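Carbohydrate binding module (Uncultured bacterium, PDB 2W3J) probably binds uronic acid sugars as a family 35 carbohydrate-binding module that carries two calcium ions. Local coordinates at residues A[20-25]-A[87-92]; A[28-33]-A[118-123]. All blocks are in the same frame, centred on the assembly; numbering follows the deposited sequence. Where two conformers were deposited one is given.

Interaction 1 is a surface contact and interaction 2 a buried one nearer the centre of the chain. The first joins two loops, 20-25 and 87-92. The second joins strand 30-32, which follows the first of these loops, to strand 120-126. Chemistry follows place. Interaction 1 relies on aromatic rings and a single direct hydrogen bond, whereas interaction 2 uses paired backbone bonds flanked by two calcium ions. The two contacts adjoin through Trp92, Trp89 and Tyr25, whose side chains pack against residues of the second. Arg58 reaches both contacts.

Interaction 1: residues A[20-25]-A[87-92]; sequences NKHAGY and SNWTQW
His22 and Trp89 both hold CG anti to the carbonyl carbon, with chi1 of His22 at -51°. These torsions swing the two rings into the gap between the loops. There they form an offset stack. The imidazole overlaps the five-membered ring of Trp89 with centroids 4.5 Å apart and planes only 9° from parallel. The overlap is partial. CE1 of His22 lies 3.7 Å from CG of Trp89, and ND1 of His22 comes to 3.6 Å from CB of Trp89, beyond the indole ring.

The polar link comes from the second indole. NE1 of Trp92 donates to Ala23 O at 2.9 Å, and the bond is nearly straight at 177°. The acceptor lies in the plane of the indole. A water adds a second path, donating to Ala23 O and to Thr90 O. His22 O also meets the indole at its edge, 3.6 Å from CZ2 of Trp92. Gly24 O and Tyr25 CA lie over one face of the same ring. A CB on Gly24 would collide with NE1 of Trp92. CB of Tyr25 packs on CZ2 of Trp92 at 3.9 Å. A phenylalanine in place of Trp92 would probably leave Ala23 O without its direct mate across the contact and open a gap beside CB of Tyr25.

Further in, Trp92 meets Phe30 edge-to-face, and Arg58 bonds to Gly24 O. Within 87-92, Asn88 OD1 accepts from Thr90 N, an Asx turn, and also from Thr90 OG1. The two loops are thus joined by stacking toward the surface and by one directional bond at the indole edge. The cost is Tyr25 N, which the contact buries without a polar partner.

Interaction 2: residues A[28-33]-A[118-123]; sequences TGFIDT and LANIDS. With CA (calcium ion), chain B; CA (calcium ion), chain C.
Leu118 starts the contact by giving its backbone N to Thr33 OG1, 3.0 Å away. The two side chains cross at about a right angle, and CD1 of Leu118 touches CG2 of Thr33 at 3.8 Å. Leu118 O accepts from one calcium-bound water, and a second lies close by.

Asn120 comes next on the segment. Its OD1 accepts from two calcium-bound waters, one of them shared with Leu118 O. That calcium is bound directly by Asp32 OD1 at 2.4 Å and by Thr33 O, with four waters beside them. Asn120 is therefore a second-shell residue, and its side chain runs alongside that of Asp32. At the nitrogen end of the amide, ND2 of Asn120 is 3.6 Å from CE1 of Phe30. Amide and ring planes are 24° apart.

Ile121 forms the antiparallel hydrogen-bonded pair with Ile31. Ile31 N reaches Ile121 O at 2.9 Å, and Ile121 N bonds in return to Ile31 O at 3.1 Å. Both side chains also touch Ile41.

With chi1 at 179° the Asp122 carboxylate swings beside its own carbonyl, and OD1 and O grip the second calcium together. Gly29 O binds this calcium at 2.4 Å, and Glu5, Glu6 and Thr26 complete the site. Asp122 OD2 forms a salt bridge with Arg58.

Asp122 and Ser123 together face Arg58 in a classic beta bulge. The all-protein calcium site fits the structural ion of beta-sandwich carbohydrate-binding modules. The water-rich one is consistent with the calcium at which family 35 modules bind uronic acids.

Interaction 1: residues A[20-25]-A[87-92]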
ATOM      1  N   ASN A  20       6.036 -12.274   8.386  1.00 14.58           N
ATOM      2  CA  ASN A  20       6.681 -11.441   9.375  1.00 14.46           C
ATOM      3  C   ASN A  20       8.197 -11.732   9.393  1.00 15.78           C
ATOM      4  O   ASN A  20       8.883 -11.358  10.374  1.00 16.89           O
ATOM      5  CB  ASN A  20       6.097 -11.661  10.779  1.00 15.06           C
ATOM      6  CG  ASN A  20       6.141 -13.124  11.201  1.00 16.06           C
ATOM      7  OD1 ASN A  20       6.841 -13.926  10.568  1.00 18.56           O
ATOM      8  ND2 ASN A  20       5.370 -13.498  12.237  1.00 15.83           N
ATOM      9  N   LYS A  21       8.697 -12.325   8.313  1.00 16.75           N
ATOM     10  CA  LYS A  21      10.063 -12.892   8.349  0.50 18.00           C
ATOM     11  C   LYS A  21      11.169 -11.842   8.468  1.00 19.01           C
ATOM     12  O   LYS A  21      12.194 -12.087   9.123  1.00 20.99           O
ATOM     13  CB  LYS A  21      10.319 -13.897   7.224  0.50 18.55           C
ATOM     14  CG  LYS A  21      10.569 -13.317   5.868  0.50 19.10           C
ATOM     15  CD  LYS A  21      10.866 -14.409   4.847  0.50 22.37           C
ATOM     16  CE  LYS A  21      10.458 -13.933   3.465  0.50 22.08           C
ATOM     17  NZ  LYS A  21      10.337 -15.018   2.476  0.50 21.89           N
ATOM     18  N   HIS A  22      10.970 -10.662   7.884  1.00 17.46           N
ATOM     19  CA  HIS A  22      11.927  -9.570   8.104  1.00 16.95           C
ATOM     20  C   HIS A  22      11.454  -8.670   9.231  1.00 16.88           C
ATOM     21  O   HIS A  22      10.395  -8.040   9.138  1.00 17.68           O
ATOM     22  CB  HIS A  22      12.133  -8.738   6.821  1.00 16.63           C
ATOM     23  CG  HIS A  22      12.453  -9.550   5.613  1.00 17.49           C
ATOM     24  ND1 HIS A  22      13.695 -10.115   5.406  1.00 17.20           N
ATOM     25  CD2 HIS A  22      11.704  -9.882   4.530  1.00 15.38           C
ATOM     26  CE1 HIS A  22      13.694 -10.778   4.262  1.00 16.92           C
ATOM     27  NE2 HIS A  22      12.496 -10.648   3.707  1.00 17.86           N
ATOM     28  N   ALA A  23      12.236  -8.573  10.309  1.00 16.44           N
ATOM     29  CA  ALA A  23      11.882  -7.719  11.441  1.00 16.91           C
ATOM     30  C   ALA A  23      11.777  -6.245  11.073  1.00 17.09           C
ATOM     31  O   ALA A  23      12.377  -5.799  10.068  1.00 17.16           O
ATOM     32  CB  ALA A  23      12.864  -7.933  12.605  1.00 17.56           C
ATOM     33  N   GLY A  24      11.010  -5.489  11.853  1.00 16.18           N
ATOM     34  CA  GLY A  24      10.945  -4.048  11.639  1.00 16.52           C
ATOM     35  C   GLY A  24       9.614  -3.554  11.112  1.00 16.40           C
ATOM     36  O   GLY A  24       9.400  -2.339  10.999  1.00 17.14           O
ATOM     37  N   TYR A  25       8.723  -4.490  10.785  1.00 15.95           N
ATOM     38  CA  TYR A  25       7.366  -4.135  10.366  1.00 15.68           C
ATOM     39  C   TYR A  25       6.560  -3.539  11.542  1.00 16.41           C
ATOM     40  O   TYR A  25       6.970  -3.603  12.722  1.00 17.13           O
ATOM     41  CB  TYR A  25       6.625  -5.368   9.809  1.00 14.05           C
ATOM     42  CG  TYR A  25       6.681  -6.515  10.796  1.00 14.60           C
ATOM     43  CD1 TYR A  25       5.777  -6.596  11.877  1.00 13.66           C
ATOM     44  CD2 TYR A  25       7.646  -7.493  10.662  1.00 16.58           C
ATOM     45  CE1 TYR A  25       5.862  -7.637  12.779  1.00 18.26           C
ATOM     46  CE2 TYR A  25       7.741  -8.534  11.577  1.00 16.73           C
ATOM     47  CZ  TYR A  25       6.861  -8.589  12.624  1.00 18.11           C
ATOM     48  OH  TYR A  25       6.987  -9.648  13.503  1.00 20.61           O
ATOM     49  N   SER A  87      18.940  -3.116  -1.082  1.00 15.87           N
ATOM     50  CA  SER A  87      19.765  -4.300  -0.776  1.00 16.89           C
ATOM     51  C   SER A  87      19.860  -4.517   0.711  1.00 15.78           C
ATOM     52  O   SER A  87      20.817  -5.104   1.193  1.00 15.94           O
ATOM     53  CB  SER A  87      21.201  -4.141  -1.337  1.00 18.35           C
ATOM     54  OG  SER A  87      21.157  -3.998  -2.758  1.00 19.88           O
ATOM     55  N   ASN A  88      18.866  -4.042   1.454  1.00 14.55           N
ATOM     56  CA  ASN A  88      18.909  -4.115   2.895  1.00 14.59           C
ATOM     57  C   ASN A  88      17.493  -4.294   3.460  1.00 14.31           C
ATOM     58  O   ASN A  88      16.746  -3.316   3.667  1.00 14.46           O
ATOM     59  CB  ASN A  88      19.533  -2.837   3.491  1.00 14.89           C
ATOM     60  CG  ASN A  88      19.803  -2.965   4.984  1.00 15.04           C
ATOM     61  OD1 ASN A  88      19.180  -3.776   5.687  1.00 14.83           O
ATOM     62  ND2 ASN A  88      20.689  -2.134   5.489  1.00 16.89           N
ATOM     63  N   TRP A  89      17.149  -5.547   3.725  1.00 13.49           N
ATOM     64  CA  TRP A  89      15.785  -5.883   4.181  1.00 13.51           C
ATOM     65  C   TRP A  89      15.558  -5.432   5.610  1.00 14.25           C
ATOM     66  O   TRP A  89      14.431  -5.502   6.099  1.00 14.81           O
ATOM     67  CB  TRP A  89      15.574  -7.394   4.112  1.00 13.67           C
ATOM     68  CG  TRP A  89      15.532  -7.932   2.728  1.00 13.96           C
ATOM     69  CD1 TRP A  89      16.510  -8.618   2.083  1.00 14.74           C
ATOM     70  CD2 TRP A  89      14.433  -7.812   1.796  1.00 12.45           C
ATOM     71  NE1 TRP A  89      16.092  -8.944   0.805  1.00 15.26           N
ATOM     72  CE2 TRP A  89      14.819  -8.467   0.612  1.00 15.52           C
ATOM     73  CE3 TRP A  89      13.151  -7.231   1.864  1.00 14.38           C
ATOM     74  CZ2 TRP A  89      13.971  -8.565  -0.502  1.00 16.57           C
ATOM     75  CZ3 TRP A  89      12.313  -7.324   0.737  1.00 13.13           C
ATOM     76  CH2 TRP A  89      12.727  -8.006  -0.407  1.00 15.62           C
ATOM     77  N   THR A  90      16.620  -5.008   6.304  1.00 14.14           N
ATOM     78  CA  THR A  90      16.447  -4.483   7.671  1.00 14.99           C
ATOM     79  C   THR A  90      16.076  -2.996   7.694  1.00 14.73           C
ATOM     80  O   THR A  90      15.642  -2.462   8.727  1.00 16.01           O
ATOM     81  CB  THR A  90      17.673  -4.679   8.574  1.00 15.39           C
ATOM     82  OG1 THR A  90      18.644  -3.635   8.331  1.00 16.18           O
ATOM     83  CG2 THR A  90      18.299  -6.061   8.346  1.00 15.06           C
ATOM     84  N   GLN A  91      16.254  -2.344   6.558  1.00 13.58           N
ATOM     85  CA  GLN A  91      15.964  -0.924   6.454  0.50 14.14           C
ATOM     86  C   GLN A  91      14.705  -0.730   5.621  1.00 14.42           C
ATOM     87  O   GLN A  91      14.713  -0.831   4.380  1.00 15.37           O
ATOM     88  CB  GLN A  91      17.152  -0.178   5.842  0.50 14.34           C
ATOM     89  CG  GLN A  91      16.882   1.293   5.562  0.50 12.80           C
ATOM     90  CD  GLN A  91      16.707   2.103   6.837  0.50 17.02           C
ATOM     91  OE1 GLN A  91      17.659   2.300   7.588  0.50 19.80           O
ATOM     92  NE2 GLN A  91      15.483   2.565   7.092  0.50 15.27           N
ATOM     93  N   TRP A  92      13.603  -0.510   6.309  1.00 14.29           N
ATOM     94  CA  TRP A  92      12.337  -0.297   5.641  1.00 14.26           C
ATOM     95  C   TRP A  92      12.381   1.090   4.989  1.00 15.54           C
ATOM     96  O   TRP A  92      13.153   1.965   5.425  1.00 16.21           O
ATOM     97  CB  TRP A  92      11.201  -0.405   6.671  1.00 14.84           C
ATOM     98  CG  TRP A  92      11.042  -1.817   7.163  1.00 14.63           C
ATOM     99  CD1 TRP A  92      11.800  -2.468   8.102  1.00 15.88           C
ATOM    100  CD2 TRP A  92      10.095  -2.764   6.676  1.00 13.64           C
ATOM    101  NE1 TRP A  92      11.350  -3.775   8.256  1.00 14.86           N
ATOM    102  CE2 TRP A  92      10.306  -3.978   7.389  1.00 13.63           C
ATOM    103  CE3 TRP A  92       9.063  -2.702   5.728  1.00 13.54           C
ATOM    104  CZ2 TRP A  92       9.533  -5.119   7.163  1.00 14.16           C
ATOM    105  CZ3 TRP A  92       8.309  -3.850   5.494  1.00 13.84           C
ATOM    106  CH2 TRP A  92       8.532  -5.026   6.230  1.00 14.43           C
TER
HETATM  107  O   HOH W   1      14.352  -3.308  10.901  1.00 27.55           O

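Interaction 2: residues A[28-33]-A[118-123]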
ATOM      1  N   THR A  28       1.104  -6.746  12.626  1.00 18.90           N
ATOM      2  CA  THR A  28       1.430  -8.176  12.731  1.00 19.64           C
ATOM      3  C   THR A  28       2.495  -8.632  11.727  1.00 17.52           C
ATOM      4  O   THR A  28       3.036  -9.748  11.826  1.00 16.67           O
ATOM      5  CB  THR A  28       0.149  -9.087  12.473  1.00 19.36           C
ATOM      6  OG1 THR A  28      -0.254  -9.017  11.081  1.00 25.69           O
ATOM      7  CG2 THR A  28      -0.983  -8.687  13.326  1.00 24.54           C
ATOM      8  N   GLY A  29       2.768  -7.808  10.714  1.00 15.36           N
ATOM      9  CA  GLY A  29       3.596  -8.326   9.625  1.00 13.82           C
ATOM     10  C   GLY A  29       3.471  -7.444   8.417  1.00 14.02           C
ATOM     11  O   GLY A  29       3.298  -6.243   8.555  1.00 14.46           O
ATOM     12  N   PHE A  30       3.542  -8.039   7.241  1.00 13.62           N
ATOM     13  CA  PHE A  30       3.489  -7.246   6.015  1.00 13.39           C
ATOM     14  C   PHE A  30       2.991  -8.163   4.927  1.00 13.31           C
ATOM     15  O   PHE A  30       2.894  -9.388   5.131  1.00 13.38           O
ATOM     16  CB  PHE A  30       4.899  -6.749   5.639  1.00 13.19           C
ATOM     17  CG  PHE A  30       5.960  -7.823   5.659  1.00 13.65           C
ATOM     18  CD1 PHE A  30       6.194  -8.626   4.539  1.00 12.46           C
ATOM     19  CD2 PHE A  30       6.735  -8.024   6.802  1.00 13.73           C
ATOM     20  CE1 PHE A  30       7.176  -9.635   4.540  1.00 13.75           C
ATOM     21  CE2 PHE A  30       7.751  -9.019   6.787  1.00 12.77           C
ATOM     22  CZ  PHE A  30       7.955  -9.813   5.660  1.00 13.35           C
ATOM     23  N   ILE A  31       2.656  -7.575   3.775  1.00 13.03           N
ATOM     24  CA  ILE A  31       2.229  -8.360   2.619  1.00 13.08           C
ATOM     25  C   ILE A  31       3.432  -8.781   1.762  1.00 13.99           C
ATOM     26  O   ILE A  31       4.250  -7.968   1.398  1.00 13.78           O
ATOM     27  CB  ILE A  31       1.258  -7.562   1.738  1.00 13.44           C
ATOM     28  CG1 ILE A  31       0.008  -7.156   2.547  1.00 16.88           C
ATOM     29  CG2 ILE A  31       0.880  -8.363   0.484  1.00 12.84           C
ATOM     30  CD1 ILE A  31      -0.672  -8.285   3.313  1.00 19.61           C
ATOM     31  N   ASP A  32       3.518 -10.066   1.462  1.00 13.21           N
ATOM     32  CA  ASP A  32       4.572 -10.571   0.572  1.00 14.67           C
ATOM     33  C   ASP A  32       3.851 -11.173  -0.624  1.00 14.46           C
ATOM     34  O   ASP A  32       3.280 -12.263  -0.542  1.00 14.85           O
ATOM     35  CB  ASP A  32       5.399 -11.624   1.335  1.00 14.35           C
ATOM     36  CG  ASP A  32       6.601 -12.117   0.575  1.00 19.10           C
ATOM     37  OD1 ASP A  32       6.619 -12.038  -0.661  1.00 16.78           O
ATOM     38  OD2 ASP A  32       7.536 -12.634   1.238  1.00 24.61           O
ATOM     39  N   THR A  33       3.781 -10.427  -1.726  1.00 15.17           N
ATOM     40  CA  THR A  33       2.994 -10.923  -2.850  1.00 15.42           C
ATOM     41  C   THR A  33       3.759 -11.998  -3.601  1.00 17.01           C
ATOM     42  O   THR A  33       4.990 -12.091  -3.486  1.00 16.32           O
ATOM     43  CB  THR A  33       2.738  -9.803  -3.895  1.00 16.01           C
ATOM     44  OG1 THR A  33       3.988  -9.224  -4.257  1.00 14.99           O
ATOM     45  CG2 THR A  33       1.875  -8.693  -3.314  1.00 16.31           C
ATOM     46  N   LEU A 118       4.927  -6.931  -5.958  1.00 14.16           N
ATOM     47  CA  LEU A 118       5.156  -5.772  -5.106  1.00 13.94           C
ATOM     48  C   LEU A 118       6.367  -5.942  -4.181  1.00 14.25           C
ATOM     49  O   LEU A 118       6.780  -7.063  -3.872  1.00 14.71           O
ATOM     50  CB  LEU A 118       3.915  -5.512  -4.244  1.00 14.03           C
ATOM     51  CG  LEU A 118       2.607  -5.253  -5.021  1.00 13.29           C
ATOM     52  CD1 LEU A 118       1.438  -5.034  -4.040  1.00 15.74           C
ATOM     53  CD2 LEU A 118       2.825  -3.990  -5.912  1.00 12.84           C
ATOM     54  N   ALA A 119       6.936  -4.817  -3.760  1.00 13.27           N
ATOM     55  CA  ALA A 119       7.780  -4.795  -2.562  1.00 13.06           C
ATOM     56  C   ALA A 119       6.943  -5.354  -1.404  1.00 13.06           C
ATOM     57  O   ALA A 119       5.712  -5.464  -1.490  1.00 12.76           O
ATOM     58  CB  ALA A 119       8.209  -3.378  -2.246  1.00 12.61           C
ATOM     59  N   ASN A 120       7.604  -5.718  -0.314  1.00 12.23           N
ATOM     60  CA  ASN A 120       6.858  -6.177   0.862  1.00 12.68           C
ATOM     61  C   ASN A 120       6.205  -4.943   1.458  1.00 12.25           C
ATOM     62  O   ASN A 120       6.889  -4.003   1.815  1.00 13.82           O
ATOM     63  CB  ASN A 120       7.814  -6.814   1.878  1.00 13.23           C
ATOM     64  CG  ASN A 120       8.374  -8.127   1.379  1.00 14.02           C
ATOM     65  OD1 ASN A 120       7.784  -8.780   0.504  1.00 14.12           O
ATOM     66  ND2 ASN A 120       9.482  -8.571   1.990  1.00 13.27           N
ATOM     67  N   ILE A 121       4.883  -4.964   1.585  1.00 11.45           N
ATOM     68  CA  ILE A 121       4.171  -3.725   1.994  1.00 11.52           C
ATOM     69  C   ILE A 121       3.757  -3.811   3.462  1.00 10.36           C
ATOM     70  O   ILE A 121       2.963  -4.682   3.841  1.00 12.74           O
ATOM     71  CB  ILE A 121       2.933  -3.488   1.144  1.00 12.59           C
ATOM     72  CG1 ILE A 121       3.303  -3.483  -0.361  1.00 11.88           C
ATOM     73  CG2 ILE A 121       2.239  -2.142   1.599  1.00 11.72           C
ATOM     74  CD1 ILE A 121       4.354  -2.411  -0.705  1.00 12.56           C
ATOM     75  N   ASP A 122       4.352  -2.950   4.282  1.00 11.07           N
ATOM     76  CA  ASP A 122       4.107  -2.961   5.737  1.00 12.14           C
ATOM     77  C   ASP A 122       2.765  -2.288   6.056  1.00 13.29           C
ATOM     78  O   ASP A 122       1.974  -2.774   6.868  1.00 13.42           O
ATOM     79  CB  ASP A 122       5.239  -2.202   6.429  1.00 12.40           C
ATOM     80  CG  ASP A 122       5.052  -2.136   7.921  1.00 15.43           C
ATOM     81  OD1 ASP A 122       4.548  -3.145   8.489  1.00 14.88           O
ATOM     82  OD2 ASP A 122       5.430  -1.097   8.492  1.00 19.69           O
ATOM     83  N   SER A 123       2.532  -1.150   5.430  1.00 13.52           N
ATOM     84  CA  SER A 123       1.346  -0.362   5.768  1.00 12.77           C
ATOM     85  C   SER A 123       1.173   0.755   4.758  1.00 13.46           C
ATOM     86  O   SER A 123       2.092   1.100   4.000  1.00 14.18           O
ATOM     87  CB  SER A 123       1.558   0.282   7.156  1.00 11.82           C
ATOM     88  OG  SER A 123       2.731   1.134   7.151  1.00 15.13           O
TER
HETATM   89 CA    CA B1138       7.007 -10.930  -2.697  1.00 29.47          CA
HETATM   90 CA    CA C1139       2.386  -4.064   8.869  1.00 22.79          CA
HETATM   91  O   HOH W   2       6.269  -8.770  -1.888  1.00 14.07           O
HETATM   92  O   HOH W   3       6.777  -9.855  -4.847  1.00 18.44           O
HETATM   93  O   HOH W   4       9.107 -10.135  -1.511  1.00 20.56           O
HETATM   94  O   HOH W   5       8.295 -12.723  -3.526  1.00 18.93           O